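Local coordinates for galactonate dehydratase (Zobellia galactanivorans, PDB 5OLC), which belongs to the enolase superfamily, joining a mandelate racemase-type N-terminal domain to an enolase-like C-terminal barrel domain, at residues Asp277-Gly282 / Trp309-Ala314; Val299-His304 / Val316-Asn321; Val101-Ile106 / Cys255-Tyr260; Lys38-Lys43 / Ala61-Gly66; Ile80-Leu85 / Ala108-Leu113. All blocks are in the same frame, centred on the assembly; numbering follows the deposited sequence.

Interaction 1: residues Asp277-Gly282 / Trp309-Ala314; sequences DICAAG and WIAISA
The short turn of helix at 278-281 comes up against the start of helix 309-321, with the CA atoms of Cys279 and Ala311 6.5 Å apart and those of Ile278 and Ala314 7.1 Å apart. The two alanines of helix 309-321 present small side chains here. Cys279 extends its thiol to the first of them, SG lying 3.7 Å from Ala311 CB. Its SG is turned away from its own carbonyl carbon (chi1 -61°), which brings the sulfur out to the alanine. Ile278, the residue before, uses both branches on Ala314, about one turn beyond Ala311: CG2 meets Ala314 CB at 4.0 Å, while CD1 reaches the carbonyl end of the same alanine. Asp277 caps the short helix, OD1 accepting a weak bond from Cys279 N and its backbone O taking both Ala280 N and Ala281 N. Ala311 N donates to Glu55 of strand 51-56, which Cys279 also touches, so the helix start is shared between two domains. No hydrogen bond crosses between 277-282 and 309-314. Sulfur and methyl surfaces meet in a buried setting, and their fit depends on shape and exclusion of water.

Interaction 2: residues Val299-His304 / Val316-Asn321; sequences VDLVPH and VHLVAN
Pro303 and Val319 make the nearest approach of this contact: CD of the proline ring lies 3.9 Å from Val319 CG1, and CG of the same ring 4.0 Å from that methyl. The two side chains cross at about a right angle, and a single valine branch meets the CG-CD side of the ring. Leu318, the residue before Val319, makes the other contacts. With its CG swung opposite the backbone N (chi1 -168°), it brings CD2 to within 4.4 Å of Pro303 CG and 4.3 Å of Leu301 CD2, looser meetings with a ring methylene and a methyl. Leu301 and Pro303 both direct their side chains to the helix, whereas Val302 between them turns the other way and packs on Tyr140 of strand 136-142.

Beyond this first shell, the backbone of 299-304 is held by neighbouring barrel residues: Asp300 and Val302 bond to Ala274, and His304 to Pro276. Helix 283-296 closes another side, Leu301 resting on Ala294 and Leu318 on Leu284 and Val287, while Val319 also touches Ile137. The pairing is that of a beta/alpha barrel, in which a strand is packed by the helix that follows it in the chain. At the first residue of the strand, Asp300 forms a salt bridge with Lys210 of a second subunit. Across 299-304 and 316-321 themselves there is no hydrogen bond; aliphatic carbons alone join them, so direction comes from the strand's own backbone pairing and cohesion from the hydrophobic effect.

Interaction 3: residues Val101-Ile106 / Cys255-Tyr260; sequences VLQAAI and CEYLKY
Gln103 stands between Tyr257 and Leu258 and offers a different part of its side chain to each. The aliphatic root meets the tyrosine: Gln103 CB lies 3.7 Å from Tyr257 CD2, approaching the ring obliquely. The two side chains run past each other in opposite directions, and the amide plane is turned 74° from the ring plane, so the flat groups do not stack. Bending at chi2 (-37°) then folds the amide end of Gln103 back to Leu258, whose side chain it crosses at about a right angle. There the amide carbon CD sits 3.8 Å from Leu258 CD2, with OE1 on the leucine side; at this resolution the close approach of that oxygen carries little weight. No hydrogen bond spans the two segments, and the contact is one of van der Waals fit between a glutamine and two large residues where the loop runs into helix 258-267.

The far end of Tyr257 is fixed elsewhere, its OH bonding to the backbone O of Asp95 of a fourth subunit, so the ring links this contact to the subunit interface. Within the chain, helix 101-120 of the N-terminal domain lies here against the loop that leads into barrel helix 258-267. Helix 60-70 also packs on helix 101-120, Ile63 against Ala104, helix 82-93 reaches Leu258 through Tyr90, and helix 283-296 adjoins the same leucine through Glu286.

Interaction 4: residues Lys38-Lys43 / Ala61-Gly66; sequences KICIVK and AVIKSG
Cys40 carries the apolar part of this contact by itself on the strand side, touching both Ile63 and Lys64 of the helix. Its SG is swung opposite the backbone N (chi1 175°), a placement that sends the sulfur to the helix surface. There it lies 4.0 Å from Ile63 CG2 and 3.8 Å from both CA and CB of Lys64, lodged beside the backbone of the helix; the CB of Cys40 adds a further touch to the isoleucine methyl. Cys40 also leans on Ala60 and Ile67, so it has several aliphatic neighbours.

Polar interactions lie round the margin. Lys64 gives only the root of its chain to Cys40, then bends at chi2 and chi3 and leads NZ away to a salt bridge with Asp68. Ser65 OG hydrogen-bonds Ser65 OG of a fourth subunit, placing the helix at an interface.

Here the antiparallel sheet of the N-terminal domain, of which 36-46 is the middle strand, is packed by helix 60-70. With no hydrogen bond between 38-43 and 61-66, strand and helix are joined through sulfur and hydrocarbon, and the lysine serves both environments, its root in the apolar layer and its ammonium paired with the Asp68 carboxylate.

Interaction 5: residues Ile80-Leu85 / Ala108-Leu113; sequences IGHEVL and AIDVAL
Two nitrogens of His82, the residue that faces Asp110 and Leu113 across the contact, converge on the carbonyl oxygen of Ile80. The backbone N donates at 2.9 Å to Ile80 O, and the ring adds a longer, weak bond from ND1 to that same oxygen. The first bond closes an inverse gamma turn centred on Gly81, from which helix 82-93 departs. To let the ring reach back, His82 CG sits between its backbone N and carbonyl carbon (chi1 71°); its CB meets CB of Leu113 at 4.1 Å. The other edge of the imidazole looks to the aspartate: Asp110 OD1 lies near the ring plane, 4.2 Å from His82 CD2, too far for a bond. That oxygen has its hydrogen-bond partner in Thr285 of helix 283-296, and His82 touches the same threonine.

These two helices, 82-93 and 101-120, form part of the helical layer of the mandelate racemase-type N-terminal domain, and helix 283-296 of the barrel comes in beside the polar half of their contact. The other half is aliphatic. Leu85, one turn into its helix, crosses Leu113 at a slant, its CD1 set at the fork between CD1 and CD2 of that leucine, 3.5 Å from each. Leu74 and Lys77 from the preceding loop pack against Leu85 as well. Beside them Glu83 starts away from helix 101-120, and its OE1 makes salt bridges with Lys288 and Lys133 of a third subunit.

Overall arrangement
Interactions 1 and 2 share helix 309-321 in the barrel domain and lie 11 Å apart between centres; Asp277 OD2 and His304 ND1, a probable hydrogen bond at 2.8 Å, tie their loops together. Interactions 4 and 5 belong to the N-terminal domain, their centres about 16 Å apart, and meet where Val42 packs on Ala108. Interaction 3 bridges the domains: it shares helix 101-120 with interaction 5, packs on interaction 4 through Val101 and Val62, and adjoins interaction 1 through a bond from Leu258 N to Ala281 O. Interaction 1 is central, touching all the others, including Val111 of 108-113 and Ile41 of 38-43, whereas interactions 2 and 4 have centres about 24 Å apart.

Interaction 1: residues Asp277-Gly282 / Trp309-Ala314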
# COMPACT_ATOMS: atom_id res chain seq x y z
N ASP A 277 12.34 -28.27 2.75
CA ASP A 277 12.96 -29.59 2.76
C ASP A 277 14.31 -29.41 2.08
O ASP A 277 14.38 -28.91 0.95
CB ASP A 277 12.09 -30.64 2.04
CG ASP A 277 12.55 -32.08 2.25
OD1 ASP A 277 13.67 -32.42 1.79
OD2 ASP A 277 11.77 -32.87 2.83
N ILE A 278 15.40 -29.78 2.78
CA ILE A 278 16.78 -29.63 2.29
C ILE A 278 16.94 -30.28 0.92
O ILE A 278 17.42 -29.64 0.00
CB ILE A 278 17.83 -30.09 3.34
CG1 ILE A 278 17.78 -29.19 4.61
CG2 ILE A 278 19.23 -30.11 2.77
CD1 ILE A 278 17.73 -29.91 5.93
N CYS A 279 16.40 -31.50 0.78
CA CYS A 279 16.42 -32.39 -0.39
C CYS A 279 15.51 -31.92 -1.55
O CYS A 279 15.50 -32.54 -2.62
CB CYS A 279 16.10 -33.82 0.03
SG CYS A 279 17.29 -34.52 1.22
N ALA A 280 14.79 -30.81 -1.36
CA ALA A 280 13.89 -30.29 -2.37
C ALA A 280 14.13 -28.80 -2.72
O ALA A 280 14.25 -28.47 -3.91
CB ALA A 280 12.45 -30.50 -1.94
N ALA A 281 14.25 -27.92 -1.69
CA ALA A 281 14.38 -26.45 -1.78
C ALA A 281 15.69 -25.90 -2.41
O ALA A 281 15.73 -24.73 -2.82
CB ALA A 281 14.16 -25.84 -0.40
N GLY A 282 16.74 -26.72 -2.49
CA GLY A 282 18.03 -26.32 -3.05
C GLY A 282 19.25 -26.80 -2.29
O GLY A 282 20.34 -26.24 -2.46
N TRP A 309 18.32 -41.73 5.94
CA TRP A 309 19.17 -41.02 6.88
C TRP A 309 20.09 -40.04 6.18
O TRP A 309 20.65 -39.19 6.87
CB TRP A 309 19.94 -41.96 7.81
CG TRP A 309 19.06 -42.74 8.72
CD1 TRP A 309 18.60 -44.01 8.52
CD2 TRP A 309 18.52 -42.31 9.99
NE1 TRP A 309 17.80 -44.40 9.58
CE2 TRP A 309 17.72 -43.37 10.49
CE3 TRP A 309 18.64 -41.15 10.75
CZ2 TRP A 309 17.06 -43.30 11.72
CZ3 TRP A 309 17.98 -41.08 11.98
CH2 TRP A 309 17.21 -42.15 12.45
N ILE A 310 20.23 -40.11 4.81
CA ILE A 310 21.03 -39.10 4.09
C ILE A 310 20.34 -37.75 4.29
O ILE A 310 21.00 -36.79 4.66
CB ILE A 310 21.29 -39.40 2.58
CG1 ILE A 310 22.10 -40.69 2.41
CG2 ILE A 310 22.03 -38.23 1.95
CD1 ILE A 310 22.04 -41.30 1.09
N ALA A 311 18.99 -37.73 4.11
CA ALA A 311 18.07 -36.61 4.31
C ALA A 311 18.00 -36.20 5.78
O ALA A 311 18.12 -35.00 6.07
CB ALA A 311 16.69 -36.99 3.85
N ILE A 312 17.78 -37.18 6.71
CA ILE A 312 17.70 -36.86 8.14
C ILE A 312 19.00 -36.22 8.62
O ILE A 312 18.94 -35.19 9.28
CB ILE A 312 17.23 -38.05 9.01
CG1 ILE A 312 15.88 -38.57 8.53
CG2 ILE A 312 17.17 -37.67 10.50
CD1 ILE A 312 15.70 -40.09 8.62
N SER A 313 20.17 -36.78 8.21
CA SER A 313 21.50 -36.26 8.56
C SER A 313 21.66 -34.78 8.20
O SER A 313 22.08 -34.02 9.07
CB SER A 313 22.60 -37.08 7.90
OG SER A 313 22.66 -38.35 8.52
N ALA A 314 21.29 -34.38 6.96
CA ALA A 314 21.35 -33.01 6.48
C ALA A 314 20.55 -32.07 7.42
O ALA A 314 21.04 -30.98 7.74
CB ALA A 314 20.82 -32.94 5.05

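Interaction 2: residues Val299-His304 / Val316-Asn321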
# COMPACT_ATOMS: atom_id res chain seq x y z
N VAL A 299 11.16 -15.19 11.46
CA VAL A 299 10.26 -16.34 11.30
C VAL A 299 11.08 -17.56 11.63
O VAL A 299 12.18 -17.72 11.09
CB VAL A 299 9.71 -16.52 9.86
CG1 VAL A 299 8.52 -17.48 9.85
CG2 VAL A 299 9.34 -15.19 9.21
N ASP A 300 10.52 -18.47 12.45
CA ASP A 300 11.16 -19.73 12.86
C ASP A 300 11.33 -20.66 11.67
O ASP A 300 10.54 -20.58 10.71
CB ASP A 300 10.33 -20.47 13.92
CG ASP A 300 9.90 -19.64 15.11
OD1 ASP A 300 9.05 -18.74 14.93
OD2 ASP A 300 10.35 -19.95 16.24
N LEU A 301 12.33 -21.55 11.74
CA LEU A 301 12.63 -22.56 10.72
C LEU A 301 12.75 -23.93 11.35
O LEU A 301 13.58 -24.14 12.24
CB LEU A 301 13.94 -22.25 9.96
CG LEU A 301 14.00 -22.74 8.53
CD1 LEU A 301 14.85 -21.81 7.69
CD2 LEU A 301 14.50 -24.17 8.45
N VAL A 302 11.90 -24.85 10.90
CA VAL A 302 11.93 -26.26 11.30
C VAL A 302 11.92 -26.92 9.94
O VAL A 302 10.94 -26.72 9.23
CB VAL A 302 10.73 -26.71 12.17
CG1 VAL A 302 10.82 -28.21 12.49
CG2 VAL A 302 10.61 -25.89 13.45
N PRO A 303 13.00 -27.58 9.47
CA PRO A 303 12.95 -28.14 8.12
C PRO A 303 12.00 -29.33 7.97
O PRO A 303 11.60 -29.95 8.96
CB PRO A 303 14.41 -28.49 7.82
CG PRO A 303 15.00 -28.75 9.14
CD PRO A 303 14.28 -27.87 10.13
N HIS A 304 11.61 -29.62 6.72
CA HIS A 304 10.77 -30.76 6.41
C HIS A 304 11.74 -31.91 6.08
O HIS A 304 12.71 -31.69 5.35
CB HIS A 304 9.84 -30.45 5.23
CG HIS A 304 8.95 -31.59 4.83
ND1 HIS A 304 9.18 -32.33 3.67
CD2 HIS A 304 7.85 -32.08 5.45
CE1 HIS A 304 8.22 -33.24 3.63
NE2 HIS A 304 7.40 -33.14 4.69
N VAL A 316 19.82 -32.87 10.68
CA VAL A 316 20.53 -32.91 11.97
C VAL A 316 21.58 -31.80 11.97
O VAL A 316 21.61 -30.98 12.89
CB VAL A 316 21.21 -34.28 12.29
CG1 VAL A 316 21.78 -34.27 13.70
CG2 VAL A 316 20.27 -35.45 12.09
N HIS A 317 22.39 -31.75 10.91
CA HIS A 317 23.44 -30.77 10.76
C HIS A 317 22.91 -29.36 10.51
O HIS A 317 23.55 -28.42 10.96
CB HIS A 317 24.44 -31.22 9.70
CG HIS A 317 25.29 -32.35 10.20
ND1 HIS A 317 26.53 -32.12 10.76
CD2 HIS A 317 24.98 -33.66 10.34
CE1 HIS A 317 26.97 -33.31 11.15
NE2 HIS A 317 26.07 -34.27 10.92
N LEU A 318 21.73 -29.22 9.88
CA LEU A 318 21.18 -27.87 9.69
C LEU A 318 20.59 -27.28 10.98
O LEU A 318 20.97 -26.16 11.32
CB LEU A 318 20.19 -27.77 8.53
CG LEU A 318 19.85 -26.33 8.15
CD1 LEU A 318 20.35 -25.96 6.77
CD2 LEU A 318 18.37 -26.05 8.36
N VAL A 319 19.72 -28.03 11.72
CA VAL A 319 19.15 -27.51 12.97
C VAL A 319 20.27 -27.31 14.04
O VAL A 319 20.15 -26.41 14.88
CB VAL A 319 17.88 -28.22 13.53
CG1 VAL A 319 17.13 -29.01 12.46
CG2 VAL A 319 18.16 -29.07 14.76
N ALA A 320 21.38 -28.08 13.95
CA ALA A 320 22.51 -27.89 14.84
C ALA A 320 23.06 -26.47 14.64
O ALA A 320 23.21 -25.75 15.62
CB ALA A 320 23.59 -28.92 14.57
N ASN A 321 23.26 -26.04 13.37
CA ASN A 321 23.77 -24.73 12.96
C ASN A 321 22.73 -23.60 13.06
O ASN A 321 23.10 -22.42 13.04
CB ASN A 321 24.31 -24.81 11.54
CG ASN A 321 25.15 -23.64 11.14
OD1 ASN A 321 26.36 -23.60 11.36
ND2 ASN A 321 24.50 -22.65 10.56

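Interaction 3: residues Val101-Ile106 / Cys255-Tyr260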
# COMPACT_ATOMS: atom_id res chain seq x y z
N VAL A 101 11.10 -30.67 -9.41
CA VAL A 101 12.00 -31.74 -9.85
C VAL A 101 13.46 -31.29 -10.04
O VAL A 101 14.29 -31.85 -9.32
CB VAL A 101 11.42 -32.46 -11.11
CG1 VAL A 101 12.48 -33.29 -11.84
CG2 VAL A 101 10.23 -33.34 -10.72
N LEU A 102 13.80 -30.34 -10.96
CA LEU A 102 15.22 -29.94 -11.13
C LEU A 102 15.85 -29.35 -9.85
O LEU A 102 17.06 -29.46 -9.68
CB LEU A 102 15.47 -29.03 -12.33
CG LEU A 102 15.47 -29.72 -13.71
CD1 LEU A 102 15.43 -28.70 -14.81
CD2 LEU A 102 16.68 -30.61 -13.91
N GLN A 103 15.03 -28.80 -8.92
CA GLN A 103 15.50 -28.29 -7.64
C GLN A 103 15.90 -29.44 -6.72
O GLN A 103 16.91 -29.31 -6.00
CB GLN A 103 14.48 -27.34 -6.95
CG GLN A 103 14.31 -25.98 -7.62
CD GLN A 103 15.60 -25.39 -8.18
OE1 GLN A 103 16.60 -25.21 -7.48
NE2 GLN A 103 15.60 -25.09 -9.48
N ALA A 104 15.15 -30.57 -6.77
CA ALA A 104 15.47 -31.76 -5.99
C ALA A 104 16.71 -32.51 -6.57
O ALA A 104 17.42 -33.19 -5.81
CB ALA A 104 14.26 -32.68 -5.89
N ALA A 105 16.99 -32.33 -7.89
CA ALA A 105 18.20 -32.86 -8.54
C ALA A 105 19.39 -32.04 -8.02
O ALA A 105 20.38 -32.64 -7.57
CB ALA A 105 18.10 -32.73 -10.04
N ILE A 106 19.26 -30.66 -8.01
CA ILE A 106 20.28 -29.71 -7.49
C ILE A 106 20.50 -29.95 -6.00
O ILE A 106 21.65 -29.93 -5.56
CB ILE A 106 19.99 -28.21 -7.82
CG1 ILE A 106 19.90 -27.95 -9.34
CG2 ILE A 106 21.09 -27.32 -7.23
CD1 ILE A 106 19.71 -26.51 -9.80
N CYS A 255 6.35 -27.25 0.01
CA CYS A 255 6.25 -27.02 -1.43
C CYS A 255 6.89 -25.69 -1.91
O CYS A 255 6.71 -25.31 -3.08
CB CYS A 255 4.79 -27.13 -1.86
SG CYS A 255 3.90 -28.50 -1.08
N GLU A 256 7.67 -25.02 -1.04
CA GLU A 256 8.37 -23.78 -1.40
C GLU A 256 9.83 -24.07 -1.74
O GLU A 256 10.49 -24.85 -1.05
CB GLU A 256 8.23 -22.70 -0.33
CG GLU A 256 6.94 -21.91 -0.41
CD GLU A 256 6.76 -21.00 -1.62
OE1 GLU A 256 7.77 -20.62 -2.25
OE2 GLU A 256 5.59 -20.65 -1.91
N TYR A 257 10.30 -23.51 -2.86
CA TYR A 257 11.63 -23.74 -3.41
C TYR A 257 12.41 -22.44 -3.61
O TYR A 257 11.86 -21.44 -4.09
CB TYR A 257 11.51 -24.49 -4.76
CG TYR A 257 10.85 -25.86 -4.67
CD1 TYR A 257 9.46 -25.98 -4.67
CD2 TYR A 257 11.61 -27.02 -4.63
CE1 TYR A 257 8.85 -27.23 -4.56
CE2 TYR A 257 11.01 -28.28 -4.54
CZ TYR A 257 9.62 -28.38 -4.51
OH TYR A 257 9.03 -29.62 -4.44
N LEU A 258 13.70 -22.48 -3.27
CA LEU A 258 14.69 -21.40 -3.38
C LEU A 258 14.47 -20.22 -2.42
O LEU A 258 13.42 -20.11 -1.76
CB LEU A 258 14.86 -20.87 -4.83
CG LEU A 258 15.19 -21.89 -5.92
CD1 LEU A 258 15.36 -21.20 -7.26
CD2 LEU A 258 16.46 -22.68 -5.59
N LYS A 259 15.49 -19.36 -2.33
CA LYS A 259 15.50 -18.14 -1.52
C LYS A 259 14.38 -17.20 -2.01
O LYS A 259 13.69 -16.56 -1.19
CB LYS A 259 16.89 -17.44 -1.57
CG LYS A 259 17.42 -17.08 -2.99
CD LYS A 259 18.72 -16.29 -2.97
CE LYS A 259 19.94 -17.13 -3.25
NZ LYS A 259 20.00 -17.56 -4.67
N TYR A 260 14.15 -17.18 -3.35
CA TYR A 260 13.15 -16.33 -3.99
C TYR A 260 11.75 -16.73 -3.63
O TYR A 260 10.89 -15.87 -3.43
CB TYR A 260 13.35 -16.32 -5.50
CG TYR A 260 14.77 -16.02 -5.91
CD1 TYR A 260 15.23 -14.71 -6.00
CD2 TYR A 260 15.65 -17.04 -6.27
CE1 TYR A 260 16.52 -14.42 -6.43
CE2 TYR A 260 16.95 -16.76 -6.69
CZ TYR A 260 17.38 -15.45 -6.76
OH TYR A 260 18.66 -15.15 -7.16

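Interaction 4: residues Lys38-Lys43 / Ala61-Gly66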
# COMPACT_ATOMS: atom_id res chain seq x y z
N LYS A 38 9.33 -45.02 -3.43
CA LYS A 38 10.40 -44.91 -4.42
C LYS A 38 11.16 -43.60 -4.14
O LYS A 38 10.60 -42.51 -4.32
CB LYS A 38 9.84 -44.92 -5.84
CG LYS A 38 10.19 -46.17 -6.65
CD LYS A 38 9.45 -46.21 -8.00
CE LYS A 38 8.12 -46.94 -7.94
NZ LYS A 38 8.30 -48.42 -7.87
N ILE A 39 12.40 -43.71 -3.65
CA ILE A 39 13.23 -42.54 -3.38
C ILE A 39 14.52 -42.62 -4.22
O ILE A 39 14.99 -43.71 -4.50
CB ILE A 39 13.48 -42.21 -1.86
CG1 ILE A 39 14.80 -42.73 -1.35
CG2 ILE A 39 12.34 -42.64 -0.91
CD1 ILE A 39 15.60 -41.71 -1.06
N CYS A 40 15.04 -41.47 -4.66
CA CYS A 40 16.28 -41.37 -5.42
C CYS A 40 17.37 -40.85 -4.48
O CYS A 40 17.10 -40.00 -3.64
CB CYS A 40 16.10 -40.46 -6.64
SG CYS A 40 17.63 -40.16 -7.57
N ILE A 41 18.60 -41.39 -4.61
CA ILE A 41 19.81 -41.10 -3.80
C ILE A 41 21.00 -40.91 -4.78
O ILE A 41 20.99 -41.52 -5.84
CB ILE A 41 20.03 -42.36 -2.90
CG1 ILE A 41 18.90 -42.60 -1.86
CG2 ILE A 41 21.38 -42.40 -2.23
CD1 ILE A 41 18.90 -41.83 -0.58
N VAL A 42 22.03 -40.11 -4.43
CA VAL A 42 23.25 -39.92 -5.24
C VAL A 42 24.52 -40.23 -4.47
O VAL A 42 24.58 -39.98 -3.26
CB VAL A 42 23.45 -38.51 -5.85
CG1 VAL A 42 23.22 -38.48 -7.34
CG2 VAL A 42 22.67 -37.44 -5.09
N LYS A 43 25.57 -40.63 -5.20
CA LYS A 43 26.91 -40.84 -4.70
C LYS A 43 27.86 -40.12 -5.67
O LYS A 43 28.01 -40.52 -6.83
CB LYS A 43 27.26 -42.32 -4.58
CG LYS A 43 28.53 -42.61 -3.77
CD LYS A 43 29.10 -43.93 -4.21
CE LYS A 43 30.05 -44.51 -3.20
NZ LYS A 43 30.17 -46.00 -3.34
N ALA A 61 12.35 -41.42 -10.07
CA ALA A 61 12.79 -41.57 -11.46
C ALA A 61 12.91 -40.25 -12.26
O ALA A 61 13.68 -40.18 -13.22
CB ALA A 61 11.89 -42.55 -12.17
N VAL A 62 12.16 -39.21 -11.83
CA VAL A 62 12.17 -37.88 -12.45
C VAL A 62 13.37 -37.11 -11.93
O VAL A 62 14.00 -36.37 -12.70
CB VAL A 62 10.87 -37.08 -12.23
CG1 VAL A 62 10.63 -36.12 -13.39
CG2 VAL A 62 9.67 -38.01 -12.06
N ILE A 63 13.69 -37.30 -10.62
CA ILE A 63 14.84 -36.67 -9.98
C ILE A 63 16.14 -37.28 -10.54
O ILE A 63 17.12 -36.57 -10.79
CB ILE A 63 14.72 -36.75 -8.41
CG1 ILE A 63 13.65 -35.76 -7.89
CG2 ILE A 63 16.07 -36.51 -7.69
CD1 ILE A 63 12.97 -36.21 -6.69
N LYS A 64 16.11 -38.60 -10.75
CA LYS A 64 17.21 -39.39 -11.25
C LYS A 64 17.65 -38.92 -12.64
O LYS A 64 18.83 -38.92 -12.95
CB LYS A 64 16.80 -40.86 -11.26
CG LYS A 64 17.97 -41.84 -11.21
CD LYS A 64 18.02 -42.73 -12.43
CE LYS A 64 19.10 -42.32 -13.40
NZ LYS A 64 19.02 -43.09 -14.67
N SER A 65 16.69 -38.50 -13.47
CA SER A 65 17.00 -38.01 -14.81
C SER A 65 17.56 -36.60 -14.72
O SER A 65 18.34 -36.20 -15.58
CB SER A 65 15.75 -38.03 -15.68
OG SER A 65 15.28 -39.36 -15.78
N GLY A 66 17.11 -35.88 -13.68
CA GLY A 66 17.53 -34.52 -13.39
C GLY A 66 19.01 -34.49 -13.12
O GLY A 66 19.74 -33.73 -13.77

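Interaction 5: residues Ile80-Leu85 / Ala108-Leu113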
# COMPACT_ATOMS: atom_id res chain seq x y z
N ILE A 80 35.05 -28.82 -3.23
CA ILE A 80 35.10 -27.88 -2.08
C ILE A 80 34.35 -26.59 -2.40
O ILE A 80 33.58 -26.11 -1.55
CB ILE A 80 36.51 -27.59 -1.46
CG1 ILE A 80 37.66 -27.76 -2.47
CG2 ILE A 80 36.75 -28.39 -0.19
CD1 ILE A 80 38.01 -26.50 -3.30
N GLY A 81 34.57 -26.04 -3.61
CA GLY A 81 33.87 -24.86 -4.10
C GLY A 81 32.46 -25.21 -4.57
O GLY A 81 32.11 -24.93 -5.72
N HIS A 82 31.66 -25.83 -3.67
CA HIS A 82 30.30 -26.33 -3.88
C HIS A 82 29.36 -25.29 -4.46
O HIS A 82 28.47 -25.64 -5.26
CB HIS A 82 29.75 -26.91 -2.57
CG HIS A 82 29.45 -25.87 -1.54
ND1 HIS A 82 30.45 -25.36 -0.72
CD2 HIS A 82 28.30 -25.22 -1.29
CE1 HIS A 82 29.86 -24.43 0.01
NE2 HIS A 82 28.58 -24.30 -0.30
N GLU A 83 29.55 -24.00 -4.07
CA GLU A 83 28.73 -22.89 -4.56
C GLU A 83 28.98 -22.60 -6.03
O GLU A 83 28.05 -22.18 -6.71
CB GLU A 83 28.91 -21.64 -3.70
CG GLU A 83 27.88 -21.51 -2.59
CD GLU A 83 28.06 -20.40 -1.57
OE1 GLU A 83 28.43 -19.27 -1.96
OE2 GLU A 83 27.76 -20.65 -0.38
N VAL A 84 30.20 -22.89 -6.53
CA VAL A 84 30.54 -22.70 -7.95
C VAL A 84 29.73 -23.72 -8.79
O VAL A 84 29.27 -23.40 -9.89
CB VAL A 84 32.06 -22.79 -8.22
CG1 VAL A 84 32.43 -22.26 -9.61
CG2 VAL A 84 32.85 -22.06 -7.16
N LEU A 85 29.53 -24.92 -8.22
CA LEU A 85 28.76 -26.01 -8.86
C LEU A 85 27.27 -25.68 -8.81
O LEU A 85 26.60 -25.84 -9.82
CB LEU A 85 29.06 -27.38 -8.21
CG LEU A 85 30.53 -27.79 -8.15
CD1 LEU A 85 30.73 -28.98 -7.27
CD2 LEU A 85 31.10 -28.05 -9.53
N ALA A 108 19.97 -32.86 -4.20
CA ALA A 108 20.62 -34.16 -4.09
C ALA A 108 22.12 -34.06 -4.28
O ALA A 108 22.85 -34.52 -3.40
CB ALA A 108 20.00 -35.12 -5.09
N ILE A 109 22.60 -33.40 -5.38
CA ILE A 109 24.02 -33.14 -5.65
C ILE A 109 24.63 -32.30 -4.51
O ILE A 109 25.67 -32.68 -4.00
CB ILE A 109 24.23 -32.49 -7.05
CG1 ILE A 109 23.88 -33.48 -8.19
CG2 ILE A 109 25.67 -31.94 -7.22
CD1 ILE A 109 23.30 -32.85 -9.42
N ASP A 110 23.96 -31.20 -4.10
CA ASP A 110 24.41 -30.31 -3.01
C ASP A 110 24.71 -31.08 -1.71
O ASP A 110 25.85 -31.03 -1.26
CB ASP A 110 23.42 -29.15 -2.78
CG ASP A 110 24.01 -27.97 -2.02
OD1 ASP A 110 24.83 -27.23 -2.63
OD2 ASP A 110 23.64 -27.78 -0.83
N VAL A 111 23.74 -31.84 -1.17
CA VAL A 111 23.88 -32.61 0.08
C VAL A 111 25.11 -33.55 0.02
O VAL A 111 25.88 -33.62 0.97
CB VAL A 111 22.56 -33.32 0.48
CG1 VAL A 111 22.70 -34.11 1.78
CG2 VAL A 111 21.42 -32.31 0.61
N ALA A 112 25.33 -34.21 -1.14
CA ALA A 112 26.51 -35.06 -1.35
C ALA A 112 27.82 -34.23 -1.39
O ALA A 112 28.84 -34.72 -0.88
CB ALA A 112 26.36 -35.90 -2.62
N LEU A 113 27.81 -32.99 -1.93
CA LEU A 113 29.01 -32.11 -1.96
C LEU A 113 29.36 -31.57 -0.56
O LEU A 113 30.48 -31.06 -0.34
CB LEU A 113 28.80 -30.92 -2.90
CG LEU A 113 28.74 -31.20 -4.37
CD1 LEU A 113 28.12 -30.04 -5.11
CD2 LEU A 113 30.10 -31.54 -4.92